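Iron transport multicopper oxidase FET3 (Saccharomyces cerevisiae, PDB 1ZPU) oxidizes ferrous iron to ferric iron for high-affinity uptake by yeast, reducing dioxygen to water with four bound copper ions, and also oxidizes cuprous ions. Local coordinates at residues G63-G68 / G398-T403; E214-T219 / M434-L439; I218-N223 / F300-Y305. One frame throughout, in Å; residues are numbered along the deposited sequence.

Contact 1: residues G63-G68 / G398-T403; sequences GLFQNG and GHAFQT. With NAG (2-acetamido-2-deoxy-beta-D-glucopyranose), chain B.
F65 lays its ring along the backbone of G398, H399 and A400. Both segments begin at the glycine that closes a copper-binding His-X-His-Gly motif of the multicopper oxidases: G63 follows H60 and H62 in the first plastocyanin-like domain, G398 follows H395 and H397 in the third. The contact therefore joins the two domains just beyond their copper ligands. Contact is made chiefly along one side of the ring: F65 CD1 lies 3.4 Å from G398 O, F65 CE1 is 3.5 Å from H399 C, and F65 CZ reaches A400 CB at 4.1 Å. The ring gets there because CG stands anti to the carbonyl carbon (chi1 -66°). No hydrogen bond links the segments directly, and peptide atoms meet the hydrocarbon ring obliquely. At the other ortho carbon, F65 CD2 lies 3.6 Å from the acetamide oxygen O7 of the N-acetylglucosamine, again obliquely, while the acetamide methyl C8 comes within 3.7 Å of G398 O. The sugar and the G398-A400 backbone thus share one aromatic ring. Farther out, N455 ND2 bridges the segments by bonding to both F65 O and G398 O, and N98 OD1 receives F65 N. H399 turns away, its NE2 bonded to E479 and its ring edge-to-face with W459; L64 packs on F93. The glycan is fixed again through Y97 OH, and its covalent root is N67, whose CG lies anti to the backbone N (chi1 -156°), with ND2 joined to sugar C1 at 1.4 Å.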
loop_
_atom_site.group_PDB
_atom_site.type_symbol
_atom_site.label_atom_id
_atom_site.label_comp_id
_atom_site.label_asym_id
_atom_site.label_seq_id
_atom_site.Cartn_x
_atom_site.Cartn_y
_atom_site.Cartn_z
ATOM N N GLY A 63 2.604 -4.112 -5.485
ATOM C CA GLY A 63 1.707 -4.623 -6.515
ATOM C C GLY A 63 2.338 -5.721 -7.336
ATOM O O GLY A 63 1.640 -6.538 -7.927
ATOM N N LEU A 64 3.663 -5.741 -7.365
ATOM C CA LEU A 64 4.407 -6.740 -8.099
ATOM C C LEU A 64 4.239 -8.103 -7.436
ATOM O O LEU A 64 4.294 -8.220 -6.216
ATOM C CB LEU A 64 5.867 -6.312 -8.167
ATOM C CG LEU A 64 6.310 -5.409 -9.331
ATOM C CD1 LEU A 64 5.388 -4.244 -9.653
ATOM C CD2 LEU A 64 7.724 -4.917 -9.106
ATOM N N PHE A 65 4.003 -9.131 -8.241
ATOM C CA PHE A 65 3.619 -10.440 -7.709
ATOM C C PHE A 65 4.791 -11.252 -7.175
ATOM O O PHE A 65 4.595 -12.207 -6.423
ATOM C CB PHE A 65 2.853 -11.248 -8.758
ATOM C CG PHE A 65 1.511 -10.654 -9.131
ATOM C CD1 PHE A 65 0.767 -9.918 -8.204
ATOM C CD2 PHE A 65 0.984 -10.849 -10.401
ATOM C CE1 PHE A 65 -0.456 -9.371 -8.546
ATOM C CE2 PHE A 65 -0.242 -10.308 -10.743
ATOM C CZ PHE A 65 -0.964 -9.575 -9.816
ATOM N N GLN A 66 6.003 -10.875 -7.580
ATOM C CA GLN A 66 7.236 -11.522 -7.137
ATOM C C GLN A 66 7.161 -13.049 -7.262
ATOM O O GLN A 66 7.677 -13.786 -6.422
ATOM C CB GLN A 66 7.601 -11.074 -5.707
ATOM C CG GLN A 66 7.779 -9.545 -5.506
ATOM C CD GLN A 66 8.942 -8.940 -6.313
ATOM O OE1 GLN A 66 9.789 -9.657 -6.869
ATOM N NE2 GLN A 66 8.986 -7.613 -6.368
ATOM N N ASN A 67 6.515 -13.505 -8.333
ATOM C CA ASN A 67 6.270 -14.924 -8.595
ATOM C C ASN A 67 7.582 -15.674 -8.712
ATOM O O ASN A 67 8.353 -15.425 -9.627
ATOM C CB ASN A 67 5.453 -15.069 -9.882
ATOM C CG ASN A 67 4.673 -16.364 -9.951
ATOM O OD1 ASN A 67 5.152 -17.418 -9.541
ATOM N ND2 ASN A 67 3.467 -16.290 -10.506
ATOM N N GLY A 68 7.844 -16.570 -7.766
ATOM C CA GLY A 68 9.082 -17.348 -7.759
ATOM C C GLY A 68 10.262 -16.676 -7.074
ATOM O O GLY A 68 11.318 -17.291 -6.919
ATOM N N GLY A 398 1.508 -9.954 -3.241
ATOM C CA GLY A 398 1.556 -11.147 -4.088
ATOM C C GLY A 398 0.363 -11.448 -4.987
ATOM O O GLY A 398 0.427 -12.354 -5.813
ATOM N N HIS A 399 -0.728 -10.705 -4.829
ATOM C CA HIS A 399 -1.949 -10.962 -5.593
ATOM C C HIS A 399 -2.746 -9.695 -5.900
ATOM O O HIS A 399 -2.668 -8.693 -5.179
ATOM C CB HIS A 399 -2.884 -11.896 -4.829
ATOM C CG HIS A 399 -2.285 -13.215 -4.466
ATOM N ND1 HIS A 399 -2.242 -14.275 -5.340
ATOM C CD2 HIS A 399 -1.744 -13.658 -3.307
ATOM C CE1 HIS A 399 -1.682 -15.311 -4.741
ATOM N NE2 HIS A 399 -1.372 -14.963 -3.505
ATOM N N ALA A 400 -3.512 -9.752 -6.980
ATOM C CA ALA A 400 -4.644 -8.863 -7.168
ATOM C C ALA A 400 -5.886 -9.708 -6.883
ATOM O O ALA A 400 -6.116 -10.724 -7.536
ATOM C CB ALA A 400 -4.667 -8.330 -8.580
ATOM N N PHE A 401 -6.675 -9.310 -5.893
ATOM C CA PHE A 401 -7.823 -10.115 -5.474
ATOM C C PHE A 401 -9.129 -9.702 -6.140
ATOM O O PHE A 401 -9.238 -8.606 -6.675
ATOM C CB PHE A 401 -7.986 -10.047 -3.959
ATOM C CG PHE A 401 -7.869 -8.669 -3.414
ATOM C CD1 PHE A 401 -6.695 -8.255 -2.810
ATOM C CD2 PHE A 401 -8.924 -7.775 -3.521
ATOM C CE1 PHE A 401 -6.569 -6.963 -2.310
ATOM C CE2 PHE A 401 -8.816 -6.484 -3.027
ATOM C CZ PHE A 401 -7.638 -6.073 -2.417
ATOM N N GLN A 402 -10.116 -10.588 -6.092
ATOM C CA GLN A 402 -11.476 -10.270 -6.535
ATOM C C GLN A 402 -12.259 -9.659 -5.380
ATOM O O GLN A 402 -12.341 -10.248 -4.300
ATOM C CB GLN A 402 -12.216 -11.523 -7.034
ATOM C CG GLN A 402 -11.499 -12.273 -8.142
ATOM C CD GLN A 402 -12.355 -13.334 -8.823
ATOM O OE1 GLN A 402 -13.285 -13.885 -8.229
ATOM N NE2 GLN A 402 -12.025 -13.644 -10.086
ATOM N N THR A 403 -12.834 -8.481 -5.604
ATOM C CA THR A 403 -13.679 -7.836 -4.612
ATOM C C THR A 403 -15.109 -8.257 -4.851
ATOM O O THR A 403 -15.742 -7.807 -5.809
ATOM C CB THR A 403 -13.610 -6.308 -4.730
ATOM O OG1 THR A 403 -12.243 -5.877 -4.676
ATOM C CG2 THR A 403 -14.373 -5.660 -3.595
HETATM C C1 NAG B . 2.890 -17.582 -10.800
HETATM C C2 NAG B . 1.511 -17.063 -11.210
HETATM C C3 NAG B . 0.604 -18.176 -11.730
HETATM C C4 NAG B . 1.320 -19.002 -12.806
HETATM C C5 NAG B . 2.727 -19.393 -12.318
HETATM C C6 NAG B . 3.519 -20.140 -13.382
HETATM C C7 NAG B . 0.649 -15.015 -10.205
HETATM C C8 NAG B . 0.144 -14.357 -8.954
HETATM N N2 NAG B . 0.865 -16.339 -10.129
HETATM O O3 NAG B . -0.549 -17.580 -12.274
HETATM O O4 NAG B . 0.541 -20.125 -13.208
HETATM O O5 NAG B . 3.459 -18.235 -11.925
HETATM O O6 NAG B . 3.704 -19.295 -14.496
HETATM O O7 NAG B . 0.843 -14.335 -11.224
#

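Contact 2: residues E214-T219 / M434-L439; sequences EIDGIT and MRRDTL
The R436 guanidinium carries I215 on one face, with I215 CD1 3.6 Å above its plane toward the rim, and the D216 carboxylate at its edge. R436 grips D216 side-on: R436 NE bonds D216 OD1 at 3.0 Å and R436 NH2 bonds D216 OD2 at 2.8 Å, both nearly straight. The acid lies close to the guanidinium plane, yet its own carboxylate is turned 62° from it, so both nitrogens approach from above the carboxylate. D216 sits in the type I' turn I215-I218, the hairpin tip between strands 210-215 and 218-225 of the second plastocyanin-like domain, which pushes into the break between strands 434-436 and 438-441 of the third. There D437 N meets the anti lone pair of D216 OD1 at 3.1 Å, and T438 N adds a weak bond. I215 CD1 also packs on M434 CG at 3.8 Å, and I218 covers R435 O. R436 NH1 forms a second salt bridge with D299 and D437 OD1 one with R235, while D437 OD2 and T438 OG1 are hydrogen-bonded to NE2 of H62, a type 3 copper ligand. R436 and R235 probably offset the close carboxylates of D216 and D437, tying a buried interdomain charge network to the copper cluster.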
loop_
_atom_site.group_PDB
_atom_site.type_symbol
_atom_site.label_atom_id
_atom_site.label_comp_id
_atom_site.label_asym_id
_atom_site.label_seq_id
_atom_site.Cartn_x
_atom_site.Cartn_y
_atom_site.Cartn_z
ATOM N N GLU A 214 -7.635 2.020 -15.769
ATOM C CA GLU A 214 -6.854 1.057 -15.009
ATOM C C GLU A 214 -6.949 1.358 -13.516
ATOM O O GLU A 214 -6.916 2.524 -13.098
ATOM C CB GLU A 214 -5.389 1.085 -15.465
ATOM C CG GLU A 214 -4.501 0.014 -14.828
ATOM C CD GLU A 214 -3.117 0.543 -14.405
ATOM O OE1 GLU A 214 -2.276 0.773 -15.310
ATOM O OE2 GLU A 214 -2.872 0.716 -13.174
ATOM N N ILE A 215 -7.076 0.309 -12.708
ATOM C CA ILE A 215 -6.833 0.434 -11.265
ATOM C C ILE A 215 -5.827 -0.620 -10.801
ATOM O O ILE A 215 -5.901 -1.778 -11.216
ATOM C CB ILE A 215 -8.138 0.353 -10.421
ATOM C CG1 ILE A 215 -8.894 -0.954 -10.683
ATOM C CG2 ILE A 215 -9.013 1.573 -10.661
ATOM C CD1 ILE A 215 -9.934 -1.263 -9.656
ATOM N N ASP A 216 -4.883 -0.207 -9.958
ATOM C CA ASP A 216 -3.874 -1.100 -9.370
ATOM C C ASP A 216 -3.293 -2.103 -10.369
ATOM O O ASP A 216 -3.246 -3.308 -10.085
ATOM C CB ASP A 216 -4.441 -1.861 -8.151
ATOM C CG ASP A 216 -4.918 -0.934 -7.020
ATOM O OD1 ASP A 216 -5.323 -1.459 -5.950
ATOM O OD2 ASP A 216 -4.900 0.306 -7.191
ATOM N N GLY A 217 -2.882 -1.630 -11.543
ATOM C CA GLY A 217 -2.304 -2.533 -12.555
ATOM C C GLY A 217 -3.285 -3.350 -13.391
ATOM O O GLY A 217 -2.877 -4.017 -14.347
ATOM N N ILE A 218 -4.572 -3.298 -13.043
ATOM C CA ILE A 218 -5.633 -4.046 -13.752
ATOM C C ILE A 218 -6.385 -3.139 -14.745
ATOM O O ILE A 218 -7.129 -2.241 -14.329
ATOM C CB ILE A 218 -6.642 -4.666 -12.728
ATOM C CG1 ILE A 218 -5.945 -5.654 -11.767
ATOM C CG2 ILE A 218 -7.876 -5.275 -13.411
ATOM C CD1 ILE A 218 -5.246 -6.862 -12.411
ATOM N N THR A 219 -6.182 -3.357 -16.046
ATOM C CA THR A 219 -6.893 -2.577 -17.076
ATOM C C THR A 219 -8.406 -2.768 -16.973
ATOM O O THR A 219 -8.909 -3.888 -16.818
ATOM C CB THR A 219 -6.471 -2.923 -18.539
ATOM O OG1 THR A 219 -5.056 -2.827 -18.689
ATOM C CG2 THR A 219 -7.128 -1.972 -19.536
ATOM N N MET A 434 -14.600 -7.011 -9.704
ATOM C CA MET A 434 -13.478 -6.110 -9.860
ATOM C C MET A 434 -12.246 -6.758 -9.229
ATOM O O MET A 434 -12.375 -7.615 -8.354
ATOM C CB MET A 434 -13.823 -4.776 -9.195
ATOM C CG MET A 434 -12.685 -3.803 -9.061
ATOM S SD MET A 434 -11.810 -4.006 -7.495
ATOM C CE MET A 434 -12.747 -2.974 -6.375
ATOM N N ARG A 435 -11.062 -6.359 -9.689
ATOM C CA ARG A 435 -9.802 -6.848 -9.146
ATOM C C ARG A 435 -8.837 -5.692 -8.875
ATOM O O ARG A 435 -8.710 -4.774 -9.701
ATOM C CB ARG A 435 -9.163 -7.834 -10.117
ATOM C CG ARG A 435 -9.409 -9.282 -9.793
ATOM C CD ARG A 435 -9.774 -10.072 -11.037
ATOM N NE ARG A 435 -8.846 -9.868 -12.146
ATOM C CZ ARG A 435 -9.224 -9.813 -13.417
ATOM N NH1 ARG A 435 -10.508 -9.940 -13.729
ATOM N NH2 ARG A 435 -8.328 -9.628 -14.375
ATOM N N ARG A 436 -8.165 -5.744 -7.721
ATOM C CA ARG A 436 -7.119 -4.793 -7.380
ATOM C C ARG A 436 -6.282 -5.312 -6.213
ATOM O O ARG A 436 -6.517 -6.429 -5.740
ATOM C CB ARG A 436 -7.707 -3.415 -7.077
ATOM C CG ARG A 436 -8.650 -3.299 -5.862
ATOM C CD ARG A 436 -9.254 -1.888 -5.779
ATOM N NE ARG A 436 -8.260 -0.895 -6.172
ATOM C CZ ARG A 436 -8.514 0.366 -6.486
ATOM N NH1 ARG A 436 -9.750 0.833 -6.461
ATOM N NH2 ARG A 436 -7.518 1.168 -6.823
ATOM N N ASP A 437 -5.311 -4.515 -5.754
ATOM C CA ASP A 437 -4.445 -4.949 -4.661
ATOM C C ASP A 437 -4.688 -4.189 -3.362
ATOM O O ASP A 437 -4.164 -4.551 -2.313
ATOM C CB ASP A 437 -2.964 -4.945 -5.068
ATOM C CG ASP A 437 -2.444 -3.558 -5.403
ATOM O OD1 ASP A 437 -1.830 -3.435 -6.487
ATOM O OD2 ASP A 437 -2.631 -2.608 -4.592
ATOM N N THR A 438 -5.498 -3.142 -3.428
ATOM C CA THR A 438 -5.729 -2.315 -2.259
ATOM C C THR A 438 -7.180 -1.860 -2.283
ATOM O O THR A 438 -7.656 -1.344 -3.284
ATOM C CB THR A 438 -4.736 -1.125 -2.230
ATOM O OG1 THR A 438 -3.395 -1.622 -2.413
ATOM C CG2 THR A 438 -4.826 -0.344 -0.924
ATOM N N LEU A 439 -7.863 -2.072 -1.160
ATOM C CA LEU A 439 -9.303 -1.913 -1.050
ATOM C C LEU A 439 -9.646 -1.399 0.335
ATOM O O LEU A 439 -9.103 -1.880 1.306
ATOM C CB LEU A 439 -9.984 -3.268 -1.267
ATOM C CG LEU A 439 -11.508 -3.355 -1.186
ATOM C CD1 LEU A 439 -12.167 -2.966 -2.517
ATOM C CD2 LEU A 439 -11.949 -4.745 -0.733
#

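Contact 3: residues I218-N223 / F300-Y305; sequences ITTEKN and FYLQPY. With NAG (2-acetamido-2-deoxy-beta-D-glucopyranose), chain I; NAG (2-acetamido-2-deoxy-beta-D-glucopyranose), chain C.
Y305, E221 and T220 have the most surface buried where residues 218-223 of strand 218-225 meet residues 300-305, the end of a 3-10 turn and the loop after it. The strand is an outer one of a sheet in the second plastocyanin-like (cupredoxin) domain, and the loop belongs to the connection leading toward the third; a single beta bridge, T220 with P304, joins them. E221 N bonds Q303 O at 2.7 Å, and Y305 N bonds T219 O at the same distance, one on each side of the bridge. E221 bends at chi2 (-82°) after its CG has passed 3.8 Å from Q303 CB, the two side chains crossing obliquely. Y305 leaves its backbone with CG anti to N (chi1 -171°) and lies alongside T219, pointing the same way, with Y305 CB 3.8 Å from T219 CG2. T220 OG1 lies 3.0 Å from Q303 O, a weak and unsettled bond, and it also touches the side chain of L302. L302 CD1 reaches N223 ND2 at 3.9 Å and packs on I215 as well. That asparagine carries the glycan, which folds back over the loop: its first sugar rests near L302 and Q303, and its second lies over one face of Y301. The Y301 ring is sandwiched, F300 CD2 over the centre of one face and C6 of the second sugar 3.8 Å above the opposite face, toward the rim.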
loop_
_atom_site.group_PDB
_atom_site.type_symbol
_atom_site.label_atom_id
_atom_site.label_comp_id
_atom_site.label_asym_id
_atom_site.label_seq_id
_atom_site.Cartn_x
_atom_site.Cartn_y
_atom_site.Cartn_z
ATOM N N ILE A 218 -4.572 -3.298 -13.043
ATOM C CA ILE A 218 -5.633 -4.046 -13.752
ATOM C C ILE A 218 -6.385 -3.139 -14.745
ATOM O O ILE A 218 -7.129 -2.241 -14.329
ATOM C CB ILE A 218 -6.642 -4.666 -12.728
ATOM C CG1 ILE A 218 -5.945 -5.654 -11.767
ATOM C CG2 ILE A 218 -7.876 -5.275 -13.411
ATOM C CD1 ILE A 218 -5.246 -6.862 -12.411
ATOM N N THR A 219 -6.182 -3.357 -16.046
ATOM C CA THR A 219 -6.893 -2.577 -17.076
ATOM C C THR A 219 -8.406 -2.768 -16.973
ATOM O O THR A 219 -8.909 -3.888 -16.818
ATOM C CB THR A 219 -6.471 -2.923 -18.539
ATOM O OG1 THR A 219 -5.056 -2.827 -18.689
ATOM C CG2 THR A 219 -7.128 -1.972 -19.536
ATOM N N THR A 220 -9.127 -1.664 -17.091
ATOM C CA THR A 220 -10.563 -1.678 -16.913
ATOM C C THR A 220 -11.305 -1.232 -18.189
ATOM O O THR A 220 -10.696 -0.666 -19.100
ATOM C CB THR A 220 -10.957 -0.853 -15.633
ATOM O OG1 THR A 220 -12.333 -1.084 -15.310
ATOM C CG2 THR A 220 -10.752 0.625 -15.824
ATOM N N GLU A 221 -12.603 -1.525 -18.266
ATOM C CA GLU A 221 -13.475 -0.920 -19.281
ATOM C C GLU A 221 -13.652 0.539 -18.910
ATOM O O GLU A 221 -13.754 0.876 -17.720
ATOM C CB GLU A 221 -14.861 -1.571 -19.306
ATOM C CG GLU A 221 -14.885 -3.089 -19.519
ATOM C CD GLU A 221 -14.761 -3.522 -20.984
ATOM O OE1 GLU A 221 -14.540 -2.659 -21.874
ATOM O OE2 GLU A 221 -14.882 -4.743 -21.235
ATOM N N LYS A 222 -13.702 1.398 -19.922
ATOM C CA LYS A 222 -13.861 2.843 -19.731
ATOM C C LYS A 222 -15.013 3.171 -18.771
ATOM O O LYS A 222 -16.155 2.792 -19.034
ATOM C CB LYS A 222 -14.149 3.504 -21.086
ATOM C CG LYS A 222 -13.124 3.233 -22.162
ATOM C CD LYS A 222 -13.178 4.321 -23.201
ATOM C CE LYS A 222 -11.967 4.259 -24.107
ATOM N NZ LYS A 222 -11.660 5.582 -24.713
ATOM N N ASN A 223 -14.722 3.855 -17.665
ATOM C CA ASN A 223 -15.782 4.417 -16.811
ATOM C C ASN A 223 -15.551 5.906 -16.579
ATOM O O ASN A 223 -14.540 6.296 -15.992
ATOM C CB ASN A 223 -15.901 3.677 -15.465
ATOM C CG ASN A 223 -17.294 3.850 -14.784
ATOM O OD1 ASN A 223 -17.810 4.967 -14.623
ATOM N ND2 ASN A 223 -17.870 2.717 -14.342
ATOM N N PHE A 300 -15.845 -0.507 -6.832
ATOM C CA PHE A 300 -16.440 -1.849 -6.755
ATOM C C PHE A 300 -17.111 -2.258 -8.081
ATOM O O PHE A 300 -17.131 -3.443 -8.434
ATOM C CB PHE A 300 -17.431 -1.925 -5.583
ATOM C CG PHE A 300 -18.121 -3.260 -5.440
ATOM C CD1 PHE A 300 -17.624 -4.225 -4.570
ATOM C CD2 PHE A 300 -19.280 -3.551 -6.166
ATOM C CE1 PHE A 300 -18.260 -5.474 -4.436
ATOM C CE2 PHE A 300 -19.903 -4.786 -6.047
ATOM C CZ PHE A 300 -19.391 -5.749 -5.175
ATOM N N TYR A 301 -17.645 -1.284 -8.817
ATOM C CA TYR A 301 -18.387 -1.568 -10.044
ATOM C C TYR A 301 -17.537 -1.494 -11.317
ATOM O O TYR A 301 -18.054 -1.686 -12.425
ATOM C CB TYR A 301 -19.607 -0.649 -10.139
ATOM C CG TYR A 301 -20.632 -0.901 -9.053
ATOM C CD1 TYR A 301 -20.696 -0.083 -7.921
ATOM C CD2 TYR A 301 -21.534 -1.957 -9.152
ATOM C CE1 TYR A 301 -21.632 -0.309 -6.919
ATOM C CE2 TYR A 301 -22.469 -2.194 -8.160
ATOM C CZ TYR A 301 -22.512 -1.367 -7.047
ATOM O OH TYR A 301 -23.446 -1.606 -6.065
ATOM N N LEU A 302 -16.241 -1.214 -11.156
ATOM C CA LEU A 302 -15.299 -1.256 -12.279
ATOM C C LEU A 302 -15.237 -2.656 -12.925
ATOM O O LEU A 302 -15.458 -3.680 -12.255
ATOM C CB LEU A 302 -13.923 -0.787 -11.841
ATOM C CG LEU A 302 -13.521 0.664 -12.149
ATOM C CD1 LEU A 302 -14.704 1.597 -12.413
ATOM C CD2 LEU A 302 -12.640 1.188 -11.028
ATOM N N GLN A 303 -14.976 -2.697 -14.232
ATOM C CA GLN A 303 -15.012 -3.962 -14.969
ATOM C C GLN A 303 -13.686 -4.227 -15.660
ATOM O O GLN A 303 -13.358 -3.559 -16.646
ATOM C CB GLN A 303 -16.137 -3.957 -15.990
ATOM C CG GLN A 303 -17.500 -3.761 -15.375
ATOM C CD GLN A 303 -18.563 -3.441 -16.393
ATOM O OE1 GLN A 303 -19.421 -2.599 -16.155
ATOM N NE2 GLN A 303 -18.509 -4.104 -17.538
ATOM N N PRO A 304 -12.902 -5.182 -15.126
ATOM C CA PRO A 304 -11.647 -5.619 -15.732
ATOM C C PRO A 304 -11.760 -5.863 -17.228
ATOM O O PRO A 304 -12.744 -6.445 -17.685
ATOM C CB PRO A 304 -11.380 -6.942 -15.024
ATOM C CG PRO A 304 -11.945 -6.733 -13.676
ATOM C CD PRO A 304 -13.161 -5.879 -13.853
ATOM N N TYR A 305 -10.762 -5.416 -17.984
ATOM C CA TYR A 305 -10.721 -5.653 -19.429
ATOM C C TYR A 305 -10.584 -7.143 -19.722
ATOM O O TYR A 305 -11.248 -7.665 -20.607
ATOM C CB TYR A 305 -9.577 -4.868 -20.077
ATOM C CG TYR A 305 -9.595 -4.878 -21.591
ATOM C CD1 TYR A 305 -10.528 -4.119 -22.304
ATOM C CD2 TYR A 305 -8.671 -5.635 -22.311
ATOM C CE1 TYR A 305 -10.545 -4.119 -23.692
ATOM C CE2 TYR A 305 -8.682 -5.644 -23.696
ATOM C CZ TYR A 305 -9.621 -4.887 -24.384
ATOM O OH TYR A 305 -9.635 -4.902 -25.767
HETATM C C1 NAG I . -19.302 2.743 -14.108
HETATM C C2 NAG I . -19.586 1.278 -14.418
HETATM C C3 NAG I . -21.025 0.870 -14.038
HETATM C C4 NAG I . -21.665 1.558 -12.821
HETATM C C5 NAG I . -20.974 2.877 -12.434
HETATM C C6 NAG I . -21.078 3.162 -10.940
HETATM C C7 NAG I . -18.250 0.416 -16.363
HETATM C C8 NAG I . -17.049 0.083 -15.505
HETATM N N2 NAG I . -19.322 1.029 -15.830
HETATM O O3 NAG I . -21.076 -0.518 -13.790
HETATM O O4 NAG I . -23.036 1.747 -13.171
HETATM O O5 NAG I . -19.591 2.865 -12.734
HETATM O O6 NAG I . -20.011 3.989 -10.522
HETATM O O7 NAG I . -18.229 0.115 -17.556
HETATM C C1 NAG C . -24.069 1.725 -12.129
HETATM C C2 NAG C . -25.213 0.719 -12.435
HETATM C C3 NAG C . -25.251 -0.466 -11.437
HETATM C C4 NAG C . -25.116 -0.049 -9.963
HETATM C C5 NAG C . -24.683 1.417 -9.874
HETATM C C6 NAG C . -24.292 1.881 -8.471
HETATM C C7 NAG C . -27.268 1.719 -13.546
HETATM C C8 NAG C . -27.734 3.187 -13.619
HETATM N N2 NAG C . -26.531 1.383 -12.466
HETATM O O3 NAG C . -24.228 -1.398 -11.730
HETATM O O4 NAG C . -26.337 -0.265 -9.289
HETATM O O5 NAG C . -23.612 1.594 -10.786
HETATM O O6 NAG C . -24.250 3.297 -8.450
HETATM O O7 NAG C . -27.592 0.912 -14.446
#

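Contacts 1 and 2 are buried near the coppers, whereas contact 3 is only partly buried and ends at a surface glycan. One side of contact 1 and one of contact 2 lie in the same sheet of the third domain, where strands 401-406 and 434-436 pair through the backbones of F401 with R436 and T403 with M434. Contacts 2 and 3 share I218 and T219: the hairpin tip serves one, its returning strand the other, and P304 packs against R435. I218 also reaches A400, so all three meet around it. Their chemistry differs: ring against backbone in contact 1, a salt bridge and backbone N-H groups gripping one aspartate in contact 2, backbone hydrogen bonds in contact 3. Contacts 1 and 3 each include a glycosylated asparagine.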